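Local coordinates for cell wall surface anchor family protein (Streptococcus agalactiae serogroup V, PDB 3TW0) that probably mediates adhesion to host tissue as the tip pilin of the pilus, through a von Willebrand factor A-type domain that binds magnesium, at residues Leu200-Gln211 with Thr306-Arg314; Gly226-Phe234 with Asp330-Ala338. The protein carries 2 engineered substitutions. One frame throughout, in Å; residues are numbered along the deposited sequence.

Interaction 1 (Leu200-Gln211 with Thr306-Arg314); sequences LNKIPDRSGILQ and TLYFNGNIR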
loop_
_atom_site.group_PDB
_atom_site.type_symbol
_atom_site.label_atom_id
_atom_site.label_comp_id
_atom_site.label_asym_id
_atom_site.label_seq_id
_atom_site.Cartn_x
_atom_site.Cartn_y
_atom_site.Cartn_z
ATOM N N LEU A 200 19.093 -10.360 0.475
ATOM C CA LEU A 200 19.569 -9.660 -0.711
ATOM C C LEU A 200 20.446 -10.567 -1.584
ATOM O O LEU A 200 20.421 -10.443 -2.805
ATOM C CB LEU A 200 20.387 -8.431 -0.317
ATOM C CG LEU A 200 19.806 -7.265 0.521
ATOM C CD1 LEU A 200 20.900 -6.256 0.830
ATOM C CD2 LEU A 200 18.615 -6.543 -0.180
ATOM N N ASN A 201 21.212 -11.469 -0.942
ATOM C CA ASN A 201 22.183 -12.304 -1.639
ATOM C C ASN A 201 21.493 -13.182 -2.655
ATOM O O ASN A 201 22.110 -13.606 -3.633
ATOM C CB ASN A 201 23.049 -13.142 -0.650
ATOM C CG ASN A 201 24.140 -12.308 0.026
ATOM O OD1 ASN A 201 24.567 -11.300 -0.515
ATOM N ND2 ASN A 201 24.596 -12.729 1.208
ATOM N N LYS A 202 20.181 -13.384 -2.463
ATOM C CA LYS A 202 19.399 -14.271 -3.316
ATOM C C LYS A 202 19.020 -13.670 -4.685
ATOM O O LYS A 202 18.677 -14.414 -5.594
ATOM C CB LYS A 202 18.146 -14.783 -2.569
ATOM C CG LYS A 202 18.444 -15.690 -1.347
ATOM C CD LYS A 202 17.107 -16.048 -0.674
ATOM C CE LYS A 202 17.261 -16.695 0.677
ATOM N NZ LYS A 202 15.945 -17.310 1.035
ATOM N N ILE A 203 19.088 -12.343 -4.823
ATOM C CA ILE A 203 18.821 -11.655 -6.100
ATOM C C ILE A 203 20.180 -11.337 -6.762
ATOM O O ILE A 203 21.082 -10.856 -6.068
ATOM C CB ILE A 203 18.076 -10.283 -5.883
ATOM C CG1 ILE A 203 16.885 -10.406 -4.928
ATOM C CG2 ILE A 203 17.684 -9.582 -7.212
ATOM C CD1 ILE A 203 16.096 -11.689 -4.988
ATOM N N PRO A 204 20.318 -11.622 -8.077
ATOM C CA PRO A 204 21.590 -11.380 -8.805
ATOM C C PRO A 204 22.224 -10.028 -8.451
ATOM O O PRO A 204 23.383 -10.015 -8.010
ATOM C CB PRO A 204 21.192 -11.484 -10.289
ATOM C CG PRO A 204 20.029 -12.490 -10.273
ATOM C CD PRO A 204 19.331 -12.344 -8.919
ATOM N N ASP A 205 21.486 -8.921 -8.565
ATOM C CA ASP A 205 22.070 -7.595 -8.283
ATOM C C ASP A 205 21.933 -7.107 -6.831
ATOM O O ASP A 205 22.249 -5.944 -6.547
ATOM C CB ASP A 205 21.508 -6.521 -9.238
ATOM C CG ASP A 205 20.055 -6.113 -8.882
ATOM O OD1 ASP A 205 19.501 -6.606 -7.875
ATOM O OD2 ASP A 205 19.446 -5.322 -9.616
ATOM N N ARG A 206 21.460 -7.970 -5.933
ATOM C CA ARG A 206 21.335 -7.656 -4.466
ATOM C C ARG A 206 20.447 -6.444 -4.116
ATOM O O ARG A 206 20.611 -5.856 -3.046
ATOM C CB ARG A 206 22.706 -7.500 -3.765
ATOM C CG ARG A 206 23.637 -8.738 -3.830
ATOM C CD ARG A 206 24.642 -8.638 -2.675
ATOM N NE ARG A 206 25.611 -9.715 -2.569
ATOM C CZ ARG A 206 26.799 -9.740 -3.189
ATOM N NH1 ARG A 206 27.132 -8.769 -4.026
ATOM N NH2 ARG A 206 27.655 -10.753 -2.984
ATOM N N SER A 207 19.526 -6.071 -5.011
ATOM C CA SER A 207 18.708 -4.851 -4.824
ATOM C C SER A 207 17.319 -5.154 -4.271
ATOM O O SER A 207 16.518 -4.239 -4.128
ATOM C CB SER A 207 18.470 -4.126 -6.152
ATOM O OG SER A 207 17.849 -4.991 -7.076
ATOM N N GLY A 208 17.022 -6.421 -4.031
ATOM C CA GLY A 208 15.658 -6.833 -3.599
ATOM C C GLY A 208 15.657 -8.059 -2.723
ATOM O O GLY A 208 16.719 -8.603 -2.378
ATOM N N ILE A 209 14.447 -8.524 -2.396
ATOM C CA ILE A 209 14.230 -9.677 -1.558
ATOM C C ILE A 209 13.128 -10.501 -2.220
ATOM O O ILE A 209 12.131 -9.934 -2.744
ATOM C CB ILE A 209 13.765 -9.267 -0.139
ATOM C CG1 ILE A 209 14.869 -8.487 0.593
ATOM C CG2 ILE A 209 13.319 -10.490 0.674
ATOM C CD1 ILE A 209 14.514 -8.050 2.053
ATOM N N LEU A 210 13.307 -11.817 -2.211
ATOM C CA LEU A 210 12.352 -12.706 -2.859
ATOM C C LEU A 210 11.060 -12.772 -2.049
ATOM O O LEU A 210 11.080 -12.587 -0.836
ATOM C CB LEU A 210 12.930 -14.119 -3.054
ATOM C CG LEU A 210 13.987 -14.341 -4.152
ATOM C CD1 LEU A 210 14.658 -15.720 -3.985
ATOM C CD2 LEU A 210 13.457 -14.155 -5.607
ATOM N N GLN A 211 9.953 -13.049 -2.730
ATOM C CA GLN A 211 8.670 -13.262 -2.053
ATOM C C GLN A 211 8.756 -14.219 -0.856
ATOM O O GLN A 211 8.154 -13.964 0.208
ATOM C CB GLN A 211 7.592 -13.750 -3.034
ATOM C CG GLN A 211 6.196 -13.817 -2.395
ATOM C CD GLN A 211 5.076 -13.923 -3.401
ATOM O OE1 GLN A 211 4.929 -13.085 -4.292
ATOM N NE2 GLN A 211 4.253 -14.945 -3.244
ATOM N N THR A 306 9.951 -1.469 -2.465
ATOM C CA THR A 306 11.040 -1.384 -3.474
ATOM C C THR A 306 11.830 -2.697 -3.536
ATOM O O THR A 306 12.105 -3.220 -4.626
ATOM C CB THR A 306 12.000 -0.185 -3.173
ATOM O OG1 THR A 306 11.244 1.027 -3.130
ATOM C CG2 THR A 306 13.097 -0.042 -4.252
ATOM N N LEU A 307 12.139 -3.240 -2.365
ATOM C CA LEU A 307 12.839 -4.501 -2.278
ATOM C C LEU A 307 12.003 -5.611 -2.900
ATOM O O LEU A 307 12.511 -6.447 -3.657
ATOM C CB LEU A 307 13.221 -4.809 -0.833
ATOM C CG LEU A 307 14.325 -3.977 -0.170
ATOM C CD1 LEU A 307 14.296 -4.203 1.337
ATOM C CD2 LEU A 307 15.741 -4.279 -0.755
ATOM N N TYR A 308 10.700 -5.611 -2.628
ATOM C CA TYR A 308 9.865 -6.610 -3.254
ATOM C C TYR A 308 9.841 -6.404 -4.768
ATOM O O TYR A 308 9.937 -7.372 -5.534
ATOM C CB TYR A 308 8.419 -6.593 -2.719
ATOM C CG TYR A 308 7.542 -7.299 -3.696
ATOM C CD1 TYR A 308 7.415 -8.678 -3.671
ATOM C CD2 TYR A 308 6.937 -6.592 -4.724
ATOM C CE1 TYR A 308 6.654 -9.344 -4.626
ATOM C CE2 TYR A 308 6.179 -7.236 -5.686
ATOM C CZ TYR A 308 6.038 -8.605 -5.627
ATOM O OH TYR A 308 5.271 -9.207 -6.601
ATOM N N PHE A 309 9.713 -5.152 -5.198
ATOM C CA PHE A 309 9.689 -4.821 -6.622
ATOM C C PHE A 309 10.966 -5.337 -7.291
ATOM O O PHE A 309 10.915 -6.066 -8.287
ATOM C CB PHE A 309 9.552 -3.310 -6.818
ATOM C CG PHE A 309 9.500 -2.876 -8.267
ATOM C CD1 PHE A 309 8.278 -2.813 -8.957
ATOM C CD2 PHE A 309 10.679 -2.523 -8.948
ATOM C CE1 PHE A 309 8.237 -2.424 -10.319
ATOM C CE2 PHE A 309 10.645 -2.142 -10.285
ATOM C CZ PHE A 309 9.430 -2.070 -10.968
ATOM N N ASN A 310 12.107 -4.966 -6.710
ATOM C CA ASN A 310 13.401 -5.301 -7.287
ATOM C C ASN A 310 13.719 -6.791 -7.236
ATOM O O ASN A 310 14.475 -7.293 -8.047
ATOM C CB ASN A 310 14.521 -4.490 -6.620
ATOM C CG ASN A 310 14.519 -3.022 -7.040
ATOM O OD1 ASN A 310 13.960 -2.670 -8.075
ATOM N ND2 ASN A 310 15.149 -2.157 -6.233
ATOM N N GLY A 311 13.140 -7.499 -6.284
ATOM C CA GLY A 311 13.372 -8.927 -6.149
ATOM C C GLY A 311 12.518 -9.787 -7.061
ATOM O O GLY A 311 12.945 -10.873 -7.474
ATOM N N ASN A 312 11.308 -9.329 -7.374
ATOM C CA ASN A 312 10.276 -10.213 -7.941
ATOM C C ASN A 312 9.611 -9.674 -9.217
ATOM O O ASN A 312 8.995 -10.445 -9.970
ATOM C CB ASN A 312 9.192 -10.525 -6.870
ATOM C CG ASN A 312 9.770 -11.103 -5.581
ATOM O OD1 ASN A 312 9.873 -12.316 -5.447
ATOM N ND2 ASN A 312 10.144 -10.239 -4.621
ATOM N N ILE A 313 9.714 -8.360 -9.450
ATOM C CA ILE A 313 9.121 -7.740 -10.624
ATOM C C ILE A 313 10.152 -7.357 -11.671
ATOM O O ILE A 313 10.045 -7.792 -12.793
ATOM C CB ILE A 313 8.312 -6.456 -10.305
ATOM C CG1 ILE A 313 7.337 -6.667 -9.138
ATOM C CG2 ILE A 313 7.616 -5.914 -11.568
ATOM C CD1 ILE A 313 6.209 -7.635 -9.387
ATOM N N ARG A 314 11.104 -6.507 -11.294
ATOM C CA ARG A 314 12.127 -5.970 -12.213
ATOM C C ARG A 314 12.854 -7.070 -12.999
ATOM O O ARG A 314 13.038 -6.926 -14.203
ATOM C CB ARG A 314 13.138 -5.121 -11.447
ATOM C CG ARG A 314 14.127 -4.371 -12.327
ATOM C CD ARG A 314 15.113 -3.560 -11.487
ATOM N NE ARG A 314 15.033 -2.191 -11.966
ATOM C CZ ARG A 314 14.470 -1.178 -11.313
ATOM N NH1 ARG A 314 13.993 -1.332 -10.095
ATOM N NH2 ARG A 314 14.428 0.013 -11.881
HETATM O O HOH W 1 16.677 -6.584 -9.993
HETATM O O HOH W 2 16.720 -1.663 -3.386
HETATM O O HOH W 3 5.571 -11.828 -6.457
#
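Asn310, Asn312 and Leu307 of helix 302-312, in the vWFA-type fold, grip the loop that follows helix 192-201. The chains run nearest at Gly208 and Leu307, whose CA atoms are 3.9 Å apart. The Leu307 carbonyl is shared: Ile209 N (3.1 Å from Leu307 O) and Gly311 N, the helix's own donor, reach it from opposite faces of its plane. Asn312, in the last turn of the helix, works with both ends of its amide. With CG beside the backbone N (chi1 -55°) and the amide turned across (chi2 -91°), ND2 bonds back to Tyr308 O within the amide plane and gives a weak, bent bond to Ile209 O, while OD1 accepts from Gln211 N at 2.8 Å. One side chain thus reaches two backbone groups of the loop, at Ile209 and Gln211, the first weakly. Further back along the loop, Asn310 sets its CB 3.2 Å from Ser207 O, and its ND2 donates to Ser207 O from above the carbonyl plane at 3.3 Å; a water also joins these two atoms. Asp205, whose OD1 accepts from Ser207 N in an Asx turn, reaches Asn310 O through a second water. The apolar part centres on Leu307, which spreads its two methyls: CD2 meets Leu200 CD2 at 3.7 Å and CD1 meets Ile209 CD1 at 3.9 Å. Phe196 of helix 192-201 packs on both Leu307 and Ile209. Gln211 runs alongside Tyr308, amide and ring planes 29° apart, and a water in the ring plane links Gln211 OE1 to Tyr308 OH, 2.6 Å from each.

Interaction 2 (Gly226-Phe234 with Asp330-Ala338); sequences GDGESFKLF and DPGATPLEA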
loop_
_atom_site.group_PDB
_atom_site.type_symbol
_atom_site.label_atom_id
_atom_site.label_comp_id
_atom_site.label_asym_id
_atom_site.label_seq_id
_atom_site.Cartn_x
_atom_site.Cartn_y
_atom_site.Cartn_z
ATOM N N GLY A 226 1.686 -1.530 8.850
ATOM C CA GLY A 226 0.966 -0.298 8.514
ATOM C C GLY A 226 -0.540 -0.490 8.431
ATOM O O GLY A 226 -1.023 -1.609 8.289
ATOM N N ASP A 227 -1.263 0.617 8.571
ATOM C CA ASP A 227 -2.720 0.661 8.461
ATOM C C ASP A 227 -3.205 1.877 7.669
ATOM O O ASP A 227 -4.358 2.280 7.825
ATOM C CB ASP A 227 -3.371 0.674 9.859
ATOM C CG ASP A 227 -2.963 1.893 10.705
ATOM O OD1 ASP A 227 -2.201 2.764 10.240
ATOM O OD2 ASP A 227 -3.421 1.969 11.858
ATOM N N GLY A 228 -2.343 2.461 6.831
ATOM C CA GLY A 228 -2.661 3.729 6.173
ATOM C C GLY A 228 -2.337 5.025 6.934
ATOM O O GLY A 228 -2.541 6.106 6.428
ATOM N N GLU A 229 -1.824 4.919 8.147
ATOM C CA GLU A 229 -1.577 6.080 8.994
ATOM C C GLU A 229 -0.410 6.907 8.402
ATOM O O GLU A 229 -0.468 8.134 8.358
ATOM C CB GLU A 229 -1.272 5.553 10.417
ATOM C CG GLU A 229 -0.868 6.566 11.500
ATOM C CD GLU A 229 -2.054 7.306 12.108
ATOM O OE1 GLU A 229 -2.982 6.624 12.623
ATOM O OE2 GLU A 229 -2.053 8.562 12.071
ATOM N N SER A 230 0.616 6.222 7.875
ATOM C CA SER A 230 1.857 6.906 7.493
ATOM C C SER A 230 2.777 6.098 6.562
ATOM O O SER A 230 2.803 4.890 6.585
ATOM C CB SER A 230 2.640 7.357 8.757
ATOM O OG SER A 230 3.850 8.032 8.407
ATOM N N PHE A 231 3.510 6.819 5.724
ATOM C CA PHE A 231 4.625 6.271 4.985
ATOM C C PHE A 231 5.662 5.690 5.965
ATOM O O PHE A 231 6.327 4.705 5.657
ATOM C CB PHE A 231 5.240 7.408 4.169
ATOM C CG PHE A 231 6.453 7.015 3.391
ATOM C CD1 PHE A 231 6.333 6.276 2.218
ATOM C CD2 PHE A 231 7.722 7.434 3.801
ATOM C CE1 PHE A 231 7.477 5.944 1.470
ATOM C CE2 PHE A 231 8.857 7.108 3.061
ATOM C CZ PHE A 231 8.733 6.348 1.903
ATOM N N LYS A 232 5.781 6.294 7.147
ATOM C CA LYS A 232 6.787 5.878 8.122
ATOM C C LYS A 232 6.289 4.809 9.076
ATOM O O LYS A 232 5.111 4.759 9.381
ATOM C CB LYS A 232 7.280 7.088 8.945
ATOM C CG LYS A 232 8.215 8.041 8.165
ATOM C CD LYS A 232 8.777 9.174 9.069
ATOM C CE LYS A 232 7.895 10.442 9.088
ATOM N NZ LYS A 232 6.543 10.255 9.758
ATOM N N LEU A 233 7.195 3.950 9.535
ATOM C CA LEU A 233 6.940 3.131 10.704
ATOM C C LEU A 233 7.507 3.895 11.888
ATOM O O LEU A 233 8.487 4.648 11.723
ATOM C CB LEU A 233 7.619 1.775 10.553
ATOM C CG LEU A 233 6.952 0.856 9.517
ATOM C CD1 LEU A 233 7.914 -0.200 9.000
ATOM C CD2 LEU A 233 5.635 0.206 10.066
ATOM N N PHE A 234 6.940 3.694 13.072
ATOM C CA PHE A 234 7.228 4.600 14.203
ATOM C C PHE A 234 8.288 4.045 15.133
ATOM O O PHE A 234 8.207 2.903 15.564
ATOM C CB PHE A 234 5.935 4.970 14.970
ATOM C CG PHE A 234 4.887 5.603 14.097
ATOM C CD1 PHE A 234 5.130 6.815 13.463
ATOM C CD2 PHE A 234 3.671 4.978 13.872
ATOM C CE1 PHE A 234 4.149 7.409 12.631
ATOM C CE2 PHE A 234 2.679 5.563 13.053
ATOM C CZ PHE A 234 2.924 6.768 12.438
ATOM N N ASP A 330 1.762 13.039 1.180
ATOM C CA ASP A 330 0.700 12.746 2.162
ATOM C C ASP A 330 0.342 11.240 2.197
ATOM O O ASP A 330 0.081 10.655 1.148
ATOM C CB ASP A 330 -0.542 13.617 1.885
ATOM C CG ASP A 330 -1.661 13.478 2.958
ATOM O OD1 ASP A 330 -1.380 13.332 4.176
ATOM O OD2 ASP A 330 -2.857 13.550 2.577
ATOM N N PRO A 331 0.369 10.610 3.396
ATOM C CA PRO A 331 0.870 11.110 4.710
ATOM C C PRO A 331 2.300 10.646 5.088
ATOM O O PRO A 331 2.663 9.489 4.841
ATOM C CB PRO A 331 -0.110 10.473 5.692
ATOM C CG PRO A 331 -0.349 9.087 5.061
ATOM C CD PRO A 331 -0.313 9.308 3.551
ATOM N N GLY A 332 3.091 11.552 5.686
ATOM C CA GLY A 332 4.342 11.204 6.391
ATOM C C GLY A 332 5.607 11.106 5.563
ATOM O O GLY A 332 6.684 10.820 6.092
ATOM N N ALA A 333 5.492 11.361 4.265
ATOM C CA ALA A 333 6.659 11.433 3.414
ATOM C C ALA A 333 6.833 12.871 2.938
ATOM O O ALA A 333 5.930 13.685 3.016
ATOM C CB ALA A 333 6.529 10.469 2.235
ATOM N N THR A 334 8.020 13.190 2.472
ATOM C CA THR A 334 8.231 14.469 1.813
ATOM C C THR A 334 7.922 14.282 0.329
ATOM O O THR A 334 7.848 13.139 -0.143
ATOM C CB THR A 334 9.689 14.871 1.905
ATOM O OG1 THR A 334 10.460 13.850 1.278
ATOM C CG2 THR A 334 10.109 15.019 3.375
ATOM N N PRO A 335 7.753 15.396 -0.407
ATOM C CA PRO A 335 7.589 15.279 -1.846
ATOM C C PRO A 335 8.678 14.454 -2.514
ATOM O O PRO A 335 8.346 13.642 -3.364
ATOM C CB PRO A 335 7.639 16.736 -2.327
ATOM C CG PRO A 335 6.952 17.460 -1.211
ATOM C CD PRO A 335 7.493 16.777 0.051
ATOM N N LEU A 336 9.941 14.665 -2.127
ATOM C CA LEU A 336 11.096 13.967 -2.716
ATOM C C LEU A 336 11.089 12.456 -2.448
ATOM O O LEU A 336 11.330 11.645 -3.347
ATOM C CB LEU A 336 12.397 14.546 -2.152
ATOM C CG LEU A 336 13.652 14.345 -3.003
ATOM C CD1 LEU A 336 13.456 14.963 -4.363
ATOM C CD2 LEU A 336 14.858 14.957 -2.296
ATOM N N GLU A 337 10.823 12.087 -1.205
ATOM C CA GLU A 337 10.668 10.679 -0.854
ATOM C C GLU A 337 9.662 9.978 -1.756
ATOM O O GLU A 337 9.933 8.886 -2.234
ATOM C CB GLU A 337 10.288 10.519 0.626
ATOM C CG GLU A 337 11.548 10.407 1.508
ATOM C CD GLU A 337 11.311 10.723 2.981
ATOM O OE1 GLU A 337 10.179 11.110 3.379
ATOM O OE2 GLU A 337 12.285 10.582 3.736
ATOM N N ALA A 338 8.526 10.629 -2.008
ATOM C CA ALA A 338 7.491 10.075 -2.888
ATOM C C ALA A 338 8.010 9.882 -4.317
ATOM O O ALA A 338 7.842 8.813 -4.864
ATOM C CB ALA A 338 6.244 10.946 -2.873
#
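Two loop stretches, around Ser230 and Gly332, meet beside the magnesium site of the vWFA-type fold; the CA atoms of these two residues lie 5.1 Å apart, the closest pair. The single hydrogen bond between the segments runs from Phe231 N to Pro331 O, 2.9 Å long and nearly straight at 163°. Pro331 follows a cis peptide bond and turns its ring toward the loop, CG resting 3.4 Å from Glu229 O. Ser230 shapes the loop locally: its OG, anti to the backbone N, accepts from Lys232 N in an ST turn and touches Gly332 CA. Phe231 carries the apolar contact. Its CG also stands anti to the backbone N (chi1 177°), which lays one ring face against Ala333; CB of that alanine sits 4.0 Å from the ring centroid in a CH-pi contact. Val175 and Thr300 also touch the Phe231 side chain. Just beyond, Thr334 and Glu337 form a capping box that starts helix 335-344: Glu337 N donates to Thr334 OG1, and Thr334 N to Glu337 OE1. Lys232, bent at its last two torsions, folds back over Gly332 and brings its CE to 3.3 Å from Gly332 O.

In the fold
Interactions 1 and 2 do not touch: their centres are 22 Å apart and their nearest atoms about 8 Å. Along the chain their segments alternate, 200-211 and 226-234 being followed in the same order by 306-314 and 330-338, so the long excursion after helix 192-201 is fastened twice to the part of the chain around strand 319-324. Interaction 1 ties it to the helix before that strand, away from the metal. Interaction 2 ties it to the loop after the strand, where the Pro331 side chain lies about 5 Å from the magnesium ion and from the side chain of Ser22, and about 6 Å from that of Thr143, both metal-binding residues.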